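Local structure of profilin-2 (Acanthamoeba castellanii, 1F2K) at residues A63-V68 with G79-A84; Q18-G23 with A33-S38; N47-A52 with T88-K93; D73-Y78 with V112-A117. The protein binds monomeric actin, holding back polymerization at high concentration and promoting it at low, and binds PIP2, which limits formation of IP3 and DG. All blocks are in the same frame, centred on the assembly; numbering follows the deposited sequence.

In the fold
From the N terminus, interaction 2 comes first: strand 18-23 meets the chain again at 33-38, after the hairpin partner 28-31, and this loop closes before any other contact opens. Interaction 3 then opens at the end of helix 39-50 and closes only at 88-93, so it encloses interaction 1, a hairpin contact between 63-68 and 79-84. Interaction 4 starts inside both loops, at 73-78, and ends on helix 106-121, crossing interactions 1 and 3. Strand 76-81 serves interactions 1 and 4, and interactions 3 and 4 touch where Lys90 and Thr88 pair with 73-78. Interaction 1 joins strands, interaction 2 strand to loop, and 3 and 4 fasten helices 39-50 and 106-121 to the sheet.

Interaction 1 (A63-V68 with G79-A84); sequences AGTRYV and GKKGSA
Val68 and Lys80 pair through their backbones, and the polar part of this contact begins with them. They form an antiparallel hydrogen-bonded pair: Val68 N gives to Lys80 O at 3.3 Å, and Lys80 N returns a bond to Val68 O at 3.0 Å. The same Val68 O also receives a CA-H...O contact from Gly79 CA at 3.1 Å, so one carbonyl is approached from two adjoining residues.

The apolar part lies along Tyr67 and Thr65. Tyr67 CB packs directly on Gly79 CA at 4.1 Å. Further out, the Tyr67 ring meets Lys81 CB obliquely through CD1, while Thr65 CG2 sits over one face of the same ring, shifted toward its rim. Lys81 sets off with CG anti to its backbone N (chi1 174°) and stays extended to its end, which carries CD to within 3.5 Å of Thr65 CG2; the two side chains meet at a slant.

Water provides the last link. It accepts from Lys81 NZ at 3.1 Å and makes a weak bond with Thr65 OG1.

The short pieces 65-68 and 79-81 have axes 115° apart, far from strictly antiparallel, and within these segments the pairing is confined to Val68 and Lys80. The backbones of Tyr67 and Gly79 hydrogen-bond instead to Phe60 and Val86. From Lys81 to Ala84 the chain makes a type II' turn into the next strand. This is a beta hairpin of strands 65-72 and 76-81, within the up-and-down antiparallel sheet of profilin.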
loop_
_atom_site.group_PDB
_atom_site.type_symbol
_atom_site.label_atom_id
_atom_site.label_comp_id
_atom_site.label_asym_id
_atom_site.label_seq_id
_atom_site.Cartn_x
_atom_site.Cartn_y
_atom_site.Cartn_z
ATOM N N ALA A 63 6.344 -0.602 8.298
ATOM C CA ALA A 63 7.751 -0.985 8.271
ATOM C C ALA A 63 8.685 0.066 8.920
ATOM O O ALA A 63 9.685 0.523 8.318
ATOM C CB ALA A 63 8.192 -1.291 6.820
ATOM N N GLY A 64 8.346 0.440 10.153
ATOM C CA GLY A 64 9.168 1.366 10.909
ATOM C C GLY A 64 8.900 2.833 10.686
ATOM O O GLY A 64 8.842 3.586 11.664
ATOM N N THR A 65 8.758 3.242 9.422
ATOM C CA THR A 65 8.491 4.645 9.062
ATOM C C THR A 65 7.066 4.980 9.445
ATOM O O THR A 65 6.222 4.085 9.494
ATOM C CB THR A 65 8.640 4.891 7.550
ATOM O OG1 THR A 65 10.003 4.677 7.152
ATOM C CG2 THR A 65 8.246 6.285 7.214
ATOM N N ARG A 66 6.831 6.260 9.742
ATOM C CA ARG A 66 5.518 6.792 10.125
ATOM C C ARG A 66 5.059 7.667 8.964
ATOM O O ARG A 66 5.889 8.322 8.286
ATOM C CB ARG A 66 5.624 7.675 11.379
ATOM C CG ARG A 66 4.288 8.310 11.823
ATOM C CD ARG A 66 3.385 7.286 12.497
ATOM N NE ARG A 66 2.378 7.868 13.393
ATOM C CZ ARG A 66 1.564 7.140 14.166
ATOM N NH1 ARG A 66 1.641 5.819 14.161
ATOM N NH2 ARG A 66 0.631 7.718 14.913
ATOM N N TYR A 67 3.744 7.714 8.745
ATOM C CA TYR A 67 3.215 8.490 7.631
ATOM C C TYR A 67 2.050 9.403 8.007
ATOM O O TYR A 67 1.379 9.220 9.020
ATOM C CB TYR A 67 2.788 7.536 6.496
ATOM C CG TYR A 67 3.946 6.799 5.784
ATOM C CD1 TYR A 67 4.648 7.380 4.733
ATOM C CD2 TYR A 67 4.308 5.500 6.165
ATOM C CE1 TYR A 67 5.673 6.666 4.066
ATOM C CE2 TYR A 67 5.315 4.809 5.537
ATOM C CZ TYR A 67 5.991 5.389 4.477
ATOM O OH TYR A 67 6.951 4.656 3.815
ATOM N N VAL A 68 1.833 10.398 7.165
ATOM C CA VAL A 68 0.762 11.351 7.352
ATOM C C VAL A 68 -0.258 11.151 6.237
ATOM O O VAL A 68 0.063 11.121 5.032
ATOM C CB VAL A 68 1.344 12.801 7.360
ATOM C CG1 VAL A 68 0.219 13.866 7.281
ATOM C CG2 VAL A 68 2.191 12.974 8.640
ATOM N N GLY A 79 -0.204 7.953 2.177
ATOM C CA GLY A 79 0.547 8.646 3.205
ATOM C C GLY A 79 1.728 9.351 2.547
ATOM O O GLY A 79 2.100 9.033 1.414
ATOM N N LYS A 80 2.294 10.354 3.217
ATOM C CA LYS A 80 3.473 11.034 2.673
ATOM C C LYS A 80 4.414 11.378 3.815
ATOM O O LYS A 80 3.982 11.492 4.976
ATOM C CB LYS A 80 3.106 12.287 1.856
ATOM C CG LYS A 80 2.910 13.569 2.626
ATOM C CD LYS A 80 3.265 14.825 1.799
ATOM C CE LYS A 80 2.402 14.980 0.529
ATOM N NZ LYS A 80 2.493 16.328 -0.158
ATOM N N LYS A 81 5.702 11.456 3.486
ATOM C CA LYS A 81 6.776 11.769 4.441
ATOM C C LYS A 81 7.870 12.438 3.632
ATOM O O LYS A 81 8.781 11.773 3.123
ATOM C CB LYS A 81 7.366 10.509 5.076
ATOM C CG LYS A 81 8.582 10.824 5.953
ATOM C CD LYS A 81 9.282 9.579 6.493
ATOM C CE LYS A 81 10.384 9.920 7.517
ATOM N NZ LYS A 81 11.273 8.727 7.800
ATOM N N GLY A 82 7.788 13.757 3.521
ATOM C CA GLY A 82 8.785 14.453 2.741
ATOM C C GLY A 82 8.652 14.004 1.292
ATOM O O GLY A 82 7.545 13.837 0.804
ATOM N N SER A 83 9.773 13.803 0.611
ATOM C CA SER A 83 9.764 13.392 -0.776
ATOM C C SER A 83 9.215 11.967 -0.976
ATOM O O SER A 83 8.768 11.599 -2.080
ATOM C CB SER A 83 11.179 13.490 -1.331
ATOM O OG SER A 83 11.478 14.828 -1.676
ATOM N N ALA A 84 9.252 11.188 0.106
ATOM C CA ALA A 84 8.772 9.812 0.121
ATOM C C ALA A 84 7.259 9.719 0.351
ATOM O O ALA A 84 6.529 10.745 0.370
ATOM C CB ALA A 84 9.521 9.008 1.189
HETATM O O HOH W 1 12.601 6.447 6.144
#

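Interaction 2 (Q18-G23 with A33-S38); sequences QAAIIG and AGFAVS
Gln18 lies across the Phe35 ring: its CB stands over one face, 4.0 Å from the centroid and 18° off the ring normal, a CH-pi contact displaced toward the rim. Beyond CB the glutamine chain stays extended and passes the ring at a slant, its amide plane turned 42° from the ring, with OE1 3.6 Å from Phe35 CD1. The amide nitrogen NE2 gives a hydrogen bond to a water 2.9 Å away, and that water donates to Ala33 O.

Phe35 leaves its backbone with CG opposite the N (chi1 171°), which sends the ring in toward the strand. There its edge meets Ala19 O, 3.5 Å from CD2, while Ala20 CB touches CE2 obliquely at 3.7 Å. Ala20 CB also reaches Val37 CG1 at 3.9 Å, and Ile22 CD1 comes to the same methyl at 4.3 Å. Ala20 CB thus lies between Phe35 and Val37, and Ile22 continues the apolar row.

Strand 18-23, hydrogen-bonded between strands 94-100 and 28-31, is sandwiched here: Ala19 and Ile21 pack against helix 2-11, whereas Ala20 and Ile22 turn to the loop that leads from strand 28-31 into helix 39-50, where Ser38 OG caps Asn41 N.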
loop_
_atom_site.group_PDB
_atom_site.type_symbol
_atom_site.label_atom_id
_atom_site.label_comp_id
_atom_site.label_asym_id
_atom_site.label_seq_id
_atom_site.Cartn_x
_atom_site.Cartn_y
_atom_site.Cartn_z
ATOM N N GLN A 18 9.502 -0.227 -2.900
ATOM C CA GLN A 18 9.199 -1.375 -2.036
ATOM C C GLN A 18 7.691 -1.633 -2.037
ATOM O O GLN A 18 6.911 -0.684 -2.162
ATOM C CB GLN A 18 9.655 -1.091 -0.603
ATOM C CG GLN A 18 11.136 -1.199 -0.405
ATOM C CD GLN A 18 11.575 -0.957 1.026
ATOM O OE1 GLN A 18 11.132 0.000 1.684
ATOM N NE2 GLN A 18 12.480 -1.804 1.506
ATOM N N ALA A 19 7.271 -2.887 -1.888
ATOM C CA ALA A 19 5.833 -3.166 -1.916
ATOM C C ALA A 19 5.364 -4.466 -1.261
ATOM O O ALA A 19 6.096 -5.436 -1.203
ATOM C CB ALA A 19 5.329 -3.099 -3.393
ATOM N N ALA A 20 4.129 -4.496 -0.786
ATOM C CA ALA A 20 3.604 -5.715 -0.168
ATOM C C ALA A 20 2.142 -5.881 -0.502
ATOM O O ALA A 20 1.513 -4.963 -0.968
ATOM C CB ALA A 20 3.769 -5.660 1.345
ATOM N N ILE A 21 1.602 -7.072 -0.315
ATOM C CA ILE A 21 0.185 -7.271 -0.592
ATOM C C ILE A 21 -0.308 -7.969 0.657
ATOM O O ILE A 21 0.212 -9.021 1.070
ATOM C CB ILE A 21 -0.090 -8.148 -1.866
ATOM C CG1 ILE A 21 0.217 -7.352 -3.158
ATOM C CG2 ILE A 21 -1.563 -8.562 -1.863
ATOM C CD1 ILE A 21 0.206 -8.136 -4.465
ATOM N N ILE A 22 -1.348 -7.389 1.237
ATOM C CA ILE A 22 -1.849 -7.872 2.506
ATOM C C ILE A 22 -3.274 -8.357 2.451
ATOM O O ILE A 22 -4.042 -7.982 1.543
ATOM C CB ILE A 22 -1.629 -6.699 3.552
ATOM C CG1 ILE A 22 -0.783 -7.215 4.678
ATOM C CG2 ILE A 22 -2.933 -6.029 4.046
ATOM C CD1 ILE A 22 0.650 -7.092 4.355
ATOM N N GLY A 23 -3.637 -9.225 3.386
ATOM C CA GLY A 23 -5.041 -9.655 3.440
ATOM C C GLY A 23 -5.848 -8.600 4.241
ATOM O O GLY A 23 -5.251 -7.731 4.885
ATOM N N ALA A 33 11.605 -8.108 -1.508
ATOM C CA ALA A 33 12.819 -8.483 -0.787
ATOM C C ALA A 33 13.237 -7.527 0.350
ATOM O O ALA A 33 13.479 -6.350 0.135
ATOM C CB ALA A 33 13.969 -8.643 -1.772
ATOM N N GLY A 34 13.315 -8.049 1.558
ATOM C CA GLY A 34 13.725 -7.220 2.688
ATOM C C GLY A 34 12.792 -6.112 3.172
ATOM O O GLY A 34 13.202 -5.248 3.936
ATOM N N PHE A 35 11.542 -6.151 2.728
ATOM C CA PHE A 35 10.574 -5.166 3.101
ATOM C C PHE A 35 9.575 -5.944 3.890
ATOM O O PHE A 35 9.119 -7.001 3.474
ATOM C CB PHE A 35 9.938 -4.569 1.857
ATOM C CG PHE A 35 8.767 -3.678 2.136
ATOM C CD1 PHE A 35 8.912 -2.556 2.915
ATOM C CD2 PHE A 35 7.505 -3.969 1.603
ATOM C CE1 PHE A 35 7.820 -1.737 3.166
ATOM C CE2 PHE A 35 6.395 -3.150 1.849
ATOM C CZ PHE A 35 6.549 -2.038 2.629
ATOM N N ALA A 36 9.241 -5.444 5.059
ATOM C CA ALA A 36 8.323 -6.173 5.894
ATOM C C ALA A 36 7.403 -5.276 6.648
ATOM O O ALA A 36 7.845 -4.334 7.305
ATOM C CB ALA A 36 9.105 -7.034 6.879
ATOM N N VAL A 37 6.115 -5.559 6.545
ATOM C CA VAL A 37 5.138 -4.802 7.310
ATOM C C VAL A 37 4.484 -5.746 8.324
ATOM O O VAL A 37 4.056 -6.870 7.985
ATOM C CB VAL A 37 4.036 -4.146 6.445
ATOM C CG1 VAL A 37 4.085 -4.647 5.053
ATOM C CG2 VAL A 37 2.688 -4.400 7.088
ATOM N N SER A 38 4.436 -5.273 9.571
ATOM C CA SER A 38 3.873 -5.995 10.716
ATOM C C SER A 38 2.381 -6.242 10.541
ATOM O O SER A 38 1.668 -5.448 9.887
ATOM C CB SER A 38 4.027 -5.156 11.984
ATOM O OG SER A 38 3.111 -4.049 11.968
HETATM O O HOH W 2 14.591 -3.612 0.676
#

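Interaction 3 (N47-A52 with T88-K93); sequences NAFKDA and TVKTSK
Thr88 and Phe49 meet where helix 39-50 packs on strand 84-90 of profilin's antiparallel sheet, a helix-on-sheet contact with one aromatic side chain at its centre. Thr88 OG1 approaches the ring at its edge, near the ring plane, 3.3 Å from Phe49 CZ. It is not a hydrogen bond across the contact: this hydroxyl is bonded to Val77 O on the neighbouring strand, so the ring borders a polar atom that already has its partner.

Val89 turns its side chain away from the helix, toward Val113, Glu114 and Ala117 of helix 106-121. Toward the phenylalanine it presents its backbone, and Val89 C is 4.5 Å from Phe49 CZ. The strand therefore lies between the two helices, one packed against each side.

Lys90 faces Phe49 again. Its side chain is fully extended from the first torsion on (chi1 175°), so the aliphatic part runs along the phenylalanine while the two side chains pass in opposite directions. CD lies 3.7 Å from Phe49 CB. The ammonium end continues beyond the ring toward Lys50, whose NZ remains 6.2 Å from Lys90 NZ, a like-charged pair that probably repels mildly. At the base of the same lysine, CB stands over one face of the Phe49 ring as a CH-pi contact, 4.0 Å from the centroid and 18° from the ring normal.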
loop_
_atom_site.group_PDB
_atom_site.type_symbol
_atom_site.label_atom_id
_atom_site.label_comp_id
_atom_site.label_asym_id
_atom_site.label_seq_id
_atom_site.Cartn_x
_atom_site.Cartn_y
_atom_site.Cartn_z
ATOM N N ASN A 47 -8.208 -1.413 8.839
ATOM C CA ASN A 47 -9.341 -0.740 9.493
ATOM C C ASN A 47 -9.633 0.655 8.939
ATOM O O ASN A 47 -10.820 1.046 8.824
ATOM C CB ASN A 47 -9.168 -0.619 11.002
ATOM C CG ASN A 47 -10.397 0.080 11.667
ATOM O OD1 ASN A 47 -11.464 -0.523 11.805
ATOM N ND2 ASN A 47 -10.247 1.359 12.040
ATOM N N ALA A 48 -8.553 1.387 8.616
ATOM C CA ALA A 48 -8.615 2.734 8.030
ATOM C C ALA A 48 -9.539 2.876 6.865
ATOM O O ALA A 48 -10.189 3.906 6.707
ATOM C CB ALA A 48 -7.221 3.191 7.614
ATOM N N PHE A 49 -9.583 1.847 6.024
ATOM C CA PHE A 49 -10.446 1.849 4.844
ATOM C C PHE A 49 -11.902 1.893 5.286
ATOM O O PHE A 49 -12.750 2.452 4.594
ATOM C CB PHE A 49 -10.173 0.592 3.983
ATOM C CG PHE A 49 -8.848 0.632 3.277
ATOM C CD1 PHE A 49 -8.678 1.447 2.163
ATOM C CD2 PHE A 49 -7.732 0.001 3.812
ATOM C CE1 PHE A 49 -7.426 1.656 1.601
ATOM C CE2 PHE A 49 -6.429 0.213 3.243
ATOM C CZ PHE A 49 -6.288 1.036 2.153
ATOM N N LYS A 50 -12.175 1.284 6.436
ATOM C CA LYS A 50 -13.521 1.237 6.999
ATOM C C LYS A 50 -13.776 2.522 7.790
ATOM O O LYS A 50 -14.804 3.172 7.591
ATOM C CB LYS A 50 -13.676 0.031 7.936
ATOM C CG LYS A 50 -13.746 -1.340 7.250
ATOM C CD LYS A 50 -15.168 -1.931 7.138
ATOM C CE LYS A 50 -16.058 -1.206 6.100
ATOM N NZ LYS A 50 -16.912 -0.097 6.692
ATOM N N ASP A 51 -12.831 2.876 8.672
ATOM C CA ASP A 51 -12.912 4.080 9.502
ATOM C C ASP A 51 -11.585 4.835 9.568
ATOM O O ASP A 51 -10.677 4.487 10.330
ATOM C CB ASP A 51 -13.329 3.711 10.914
ATOM C CG ASP A 51 -13.548 4.929 11.807
ATOM O OD1 ASP A 51 -13.740 4.720 13.024
ATOM O OD2 ASP A 51 -13.548 6.082 11.305
ATOM N N ALA A 52 -11.493 5.896 8.780
ATOM C CA ALA A 52 -10.302 6.731 8.666
ATOM C C ALA A 52 -10.002 7.623 9.860
ATOM O O ALA A 52 -8.911 8.187 9.957
ATOM C CB ALA A 52 -10.445 7.575 7.435
ATOM N N THR A 88 -1.522 3.054 -0.858
ATOM C CA THR A 88 -2.147 1.755 -0.540
ATOM C C THR A 88 -3.508 1.798 -1.141
ATOM O O THR A 88 -4.114 2.843 -1.171
ATOM C CB THR A 88 -2.250 1.433 0.957
ATOM O OG1 THR A 88 -3.236 2.262 1.567
ATOM C CG2 THR A 88 -0.896 1.627 1.614
ATOM N N VAL A 89 -3.941 0.658 -1.667
ATOM C CA VAL A 89 -5.238 0.506 -2.323
ATOM C C VAL A 89 -5.857 -0.800 -1.890
ATOM O O VAL A 89 -5.128 -1.802 -1.713
ATOM C CB VAL A 89 -5.100 0.464 -3.844
ATOM C CG1 VAL A 89 -6.499 0.505 -4.509
ATOM C CG2 VAL A 89 -4.253 1.603 -4.302
ATOM N N LYS A 90 -7.186 -0.774 -1.728
ATOM C CA LYS A 90 -7.971 -1.922 -1.281
ATOM C C LYS A 90 -8.752 -2.672 -2.345
ATOM O O LYS A 90 -9.590 -2.075 -3.059
ATOM C CB LYS A 90 -8.959 -1.489 -0.208
ATOM C CG LYS A 90 -9.921 -2.593 0.259
ATOM C CD LYS A 90 -10.731 -2.049 1.435
ATOM C CE LYS A 90 -11.815 -2.990 1.956
ATOM N NZ LYS A 90 -12.414 -2.483 3.233
ATOM N N THR A 91 -8.490 -3.977 -2.457
ATOM C CA THR A 91 -9.237 -4.798 -3.430
ATOM C C THR A 91 -10.262 -5.629 -2.645
ATOM O O THR A 91 -10.410 -5.465 -1.431
ATOM C CB THR A 91 -8.331 -5.734 -4.175
ATOM O OG1 THR A 91 -7.828 -6.729 -3.280
ATOM C CG2 THR A 91 -7.157 -4.961 -4.736
ATOM N N SER A 92 -10.975 -6.507 -3.332
ATOM C CA SER A 92 -11.954 -7.333 -2.665
ATOM C C SER A 92 -11.337 -8.258 -1.589
ATOM O O SER A 92 -11.908 -8.422 -0.498
ATOM C CB SER A 92 -12.726 -8.176 -3.693
ATOM O OG SER A 92 -13.705 -9.010 -3.061
ATOM N N LYS A 93 -10.172 -8.838 -1.864
ATOM C CA LYS A 93 -9.570 -9.746 -0.895
ATOM C C LYS A 93 -8.279 -9.284 -0.229
ATOM O O LYS A 93 -7.877 -9.867 0.779
ATOM C CB LYS A 93 -9.323 -11.120 -1.529
ATOM C CG LYS A 93 -10.581 -11.853 -2.120
ATOM C CD LYS A 93 -11.687 -12.118 -1.073
ATOM C CE LYS A 93 -12.830 -12.931 -1.678
ATOM N NZ LYS A 93 -14.093 -12.898 -0.841
#

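Interaction 4 (D73-Y78 with V112-A117); sequences DDRSVY and VVEKLA
Arg75 turns both NE and NH2 to one oxygen of Glu114, a salt bridge that does not span the two carboxylate oxygens. Its two N-H bonds to Glu114 OE1 measure 3.1 Å from NE and 2.9 Å from NH2; OE1 sits in the guanidinium plane, and the two flat groups are nearly coplanar, 8° apart. The arginine runs extended from CG to NE to get there, and one face of its guanidinium rests on Ala117 CB.

The other oxygen belongs to hydroxyls. Tyr78 OH donates to Glu114 OE2 at 2.8 Å, meeting it on the anti side and 30° out of the carboxylate plane. Ser76 OG lies 2.8 Å from the same OE2, though its proton has another acceptor within reach. Glu114 bends at chi2 (-89°) to bring its carboxylate to all three residues. Just before the strand begins, Arg75 N bonds to Asp73 OD1 at 2.7 Å, an Asx turn. Ser76 N reaches the same Asp73 OD1 at 2.6 Å, completing the wider Asx motif.

Arg75 NH2 has a second salt-bridge partner in Asp118, so the arginine ties two acids of helix 106-121, the helix that carries the actin-binding Lys115, to the turn leading into strand 76-81. Gathered donors and a cation would probably keep Glu114 ionised.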
loop_
_atom_site.group_PDB
_atom_site.type_symbol
_atom_site.label_atom_id
_atom_site.label_comp_id
_atom_site.label_asym_id
_atom_site.label_seq_id
_atom_site.Cartn_x
_atom_site.Cartn_y
_atom_site.Cartn_z
ATOM N N ASP A 73 -10.127 7.183 1.537
ATOM C CA ASP A 73 -11.514 6.875 1.204
ATOM C C ASP A 73 -11.790 5.381 1.338
ATOM O O ASP A 73 -11.027 4.665 1.979
ATOM C CB ASP A 73 -11.875 7.371 -0.185
ATOM C CG ASP A 73 -10.906 6.924 -1.219
ATOM O OD1 ASP A 73 -10.821 5.693 -1.524
ATOM O OD2 ASP A 73 -10.223 7.836 -1.714
ATOM N N ASP A 74 -12.870 4.885 0.762
ATOM C CA ASP A 74 -13.129 3.474 0.962
ATOM C C ASP A 74 -12.394 2.563 0.028
ATOM O O ASP A 74 -12.596 1.351 0.049
ATOM C CB ASP A 74 -14.644 3.155 0.982
ATOM C CG ASP A 74 -15.383 3.692 -0.215
ATOM O OD1 ASP A 74 -15.229 4.907 -0.507
ATOM O OD2 ASP A 74 -16.127 2.898 -0.856
ATOM N N ARG A 75 -11.509 3.145 -0.771
ATOM C CA ARG A 75 -10.701 2.357 -1.694
ATOM C C ARG A 75 -9.215 2.652 -1.537
ATOM O O ARG A 75 -8.390 1.736 -1.596
ATOM C CB ARG A 75 -11.115 2.605 -3.147
ATOM C CG ARG A 75 -10.099 2.116 -4.135
ATOM C CD ARG A 75 -10.627 2.065 -5.570
ATOM N NE ARG A 75 -9.510 2.046 -6.504
ATOM C CZ ARG A 75 -9.481 1.329 -7.606
ATOM N NH1 ARG A 75 -10.506 0.541 -7.939
ATOM N NH2 ARG A 75 -8.429 1.420 -8.396
ATOM N N SER A 76 -8.881 3.927 -1.305
ATOM C CA SER A 76 -7.477 4.320 -1.204
ATOM C C SER A 76 -7.015 5.040 0.056
ATOM O O SER A 76 -7.746 5.809 0.684
ATOM C CB SER A 76 -7.132 5.172 -2.426
ATOM O OG SER A 76 -7.662 4.605 -3.636
ATOM N N VAL A 77 -5.787 4.766 0.453
ATOM C CA VAL A 77 -5.226 5.451 1.596
ATOM C C VAL A 77 -3.765 5.700 1.211
ATOM O O VAL A 77 -3.011 4.775 0.893
ATOM C CB VAL A 77 -5.318 4.645 2.877
ATOM C CG1 VAL A 77 -4.511 5.326 3.931
ATOM C CG2 VAL A 77 -6.761 4.549 3.371
ATOM N N TYR A 78 -3.406 6.976 1.184
ATOM C CA TYR A 78 -2.084 7.423 0.805
ATOM C C TYR A 78 -1.484 8.196 1.946
ATOM O O TYR A 78 -2.157 9.023 2.559
ATOM C CB TYR A 78 -2.151 8.392 -0.367
ATOM C CG TYR A 78 -2.603 7.902 -1.714
ATOM C CD1 TYR A 78 -3.067 6.602 -1.935
ATOM C CD2 TYR A 78 -2.632 8.773 -2.768
ATOM C CE1 TYR A 78 -3.558 6.203 -3.221
ATOM C CE2 TYR A 78 -3.110 8.397 -4.024
ATOM C CZ TYR A 78 -3.574 7.122 -4.258
ATOM O OH TYR A 78 -4.072 6.831 -5.534
ATOM N N VAL A 112 0.648 3.188 -10.815
ATOM C CA VAL A 112 0.983 1.795 -10.863
ATOM C C VAL A 112 0.132 0.977 -9.911
ATOM O O VAL A 112 -0.535 0.035 -10.341
ATOM C CB VAL A 112 2.492 1.633 -10.602
ATOM C CG1 VAL A 112 2.888 0.198 -10.442
ATOM C CG2 VAL A 112 3.238 2.237 -11.817
ATOM N N VAL A 113 0.114 1.359 -8.636
ATOM C CA VAL A 113 -0.659 0.643 -7.635
ATOM C C VAL A 113 -2.151 0.568 -7.923
ATOM O O VAL A 113 -2.737 -0.481 -7.838
ATOM C CB VAL A 113 -0.434 1.235 -6.204
ATOM C CG1 VAL A 113 -1.123 0.353 -5.142
ATOM C CG2 VAL A 113 1.034 1.259 -5.892
ATOM N N GLU A 114 -2.777 1.689 -8.231
ATOM C CA GLU A 114 -4.198 1.688 -8.525
ATOM C C GLU A 114 -4.477 0.872 -9.782
ATOM O O GLU A 114 -5.554 0.348 -9.934
ATOM C CB GLU A 114 -4.678 3.105 -8.746
ATOM C CG GLU A 114 -4.475 3.989 -7.553
ATOM C CD GLU A 114 -5.675 3.946 -6.624
ATOM O OE1 GLU A 114 -6.690 3.339 -7.003
ATOM O OE2 GLU A 114 -5.622 4.526 -5.545
ATOM N N LYS A 115 -3.523 0.799 -10.693
ATOM C CA LYS A 115 -3.682 0.035 -11.939
ATOM C C LYS A 115 -3.664 -1.460 -11.588
ATOM O O LYS A 115 -4.410 -2.253 -12.181
ATOM C CB LYS A 115 -2.528 0.356 -12.924
ATOM C CG LYS A 115 -2.675 -0.239 -14.340
ATOM C CD LYS A 115 -1.342 -0.088 -15.151
ATOM C CE LYS A 115 -1.510 -0.481 -16.639
ATOM N NZ LYS A 115 -2.177 0.552 -17.540
ATOM N N LEU A 116 -2.817 -1.838 -10.627
ATOM C CA LEU A 116 -2.738 -3.244 -10.192
ATOM C C LEU A 116 -4.006 -3.672 -9.456
ATOM O O LEU A 116 -4.463 -4.820 -9.571
ATOM C CB LEU A 116 -1.530 -3.489 -9.271
ATOM C CG LEU A 116 -1.600 -4.948 -8.751
ATOM C CD1 LEU A 116 -1.645 -5.897 -9.974
ATOM C CD2 LEU A 116 -0.443 -5.301 -7.818
ATOM N N ALA A 117 -4.564 -2.731 -8.703
ATOM C CA ALA A 117 -5.764 -2.981 -7.930
ATOM C C ALA A 117 -6.936 -3.211 -8.879
ATOM O O ALA A 117 -7.736 -4.112 -8.673
ATOM C CB ALA A 117 -6.029 -1.808 -6.993
#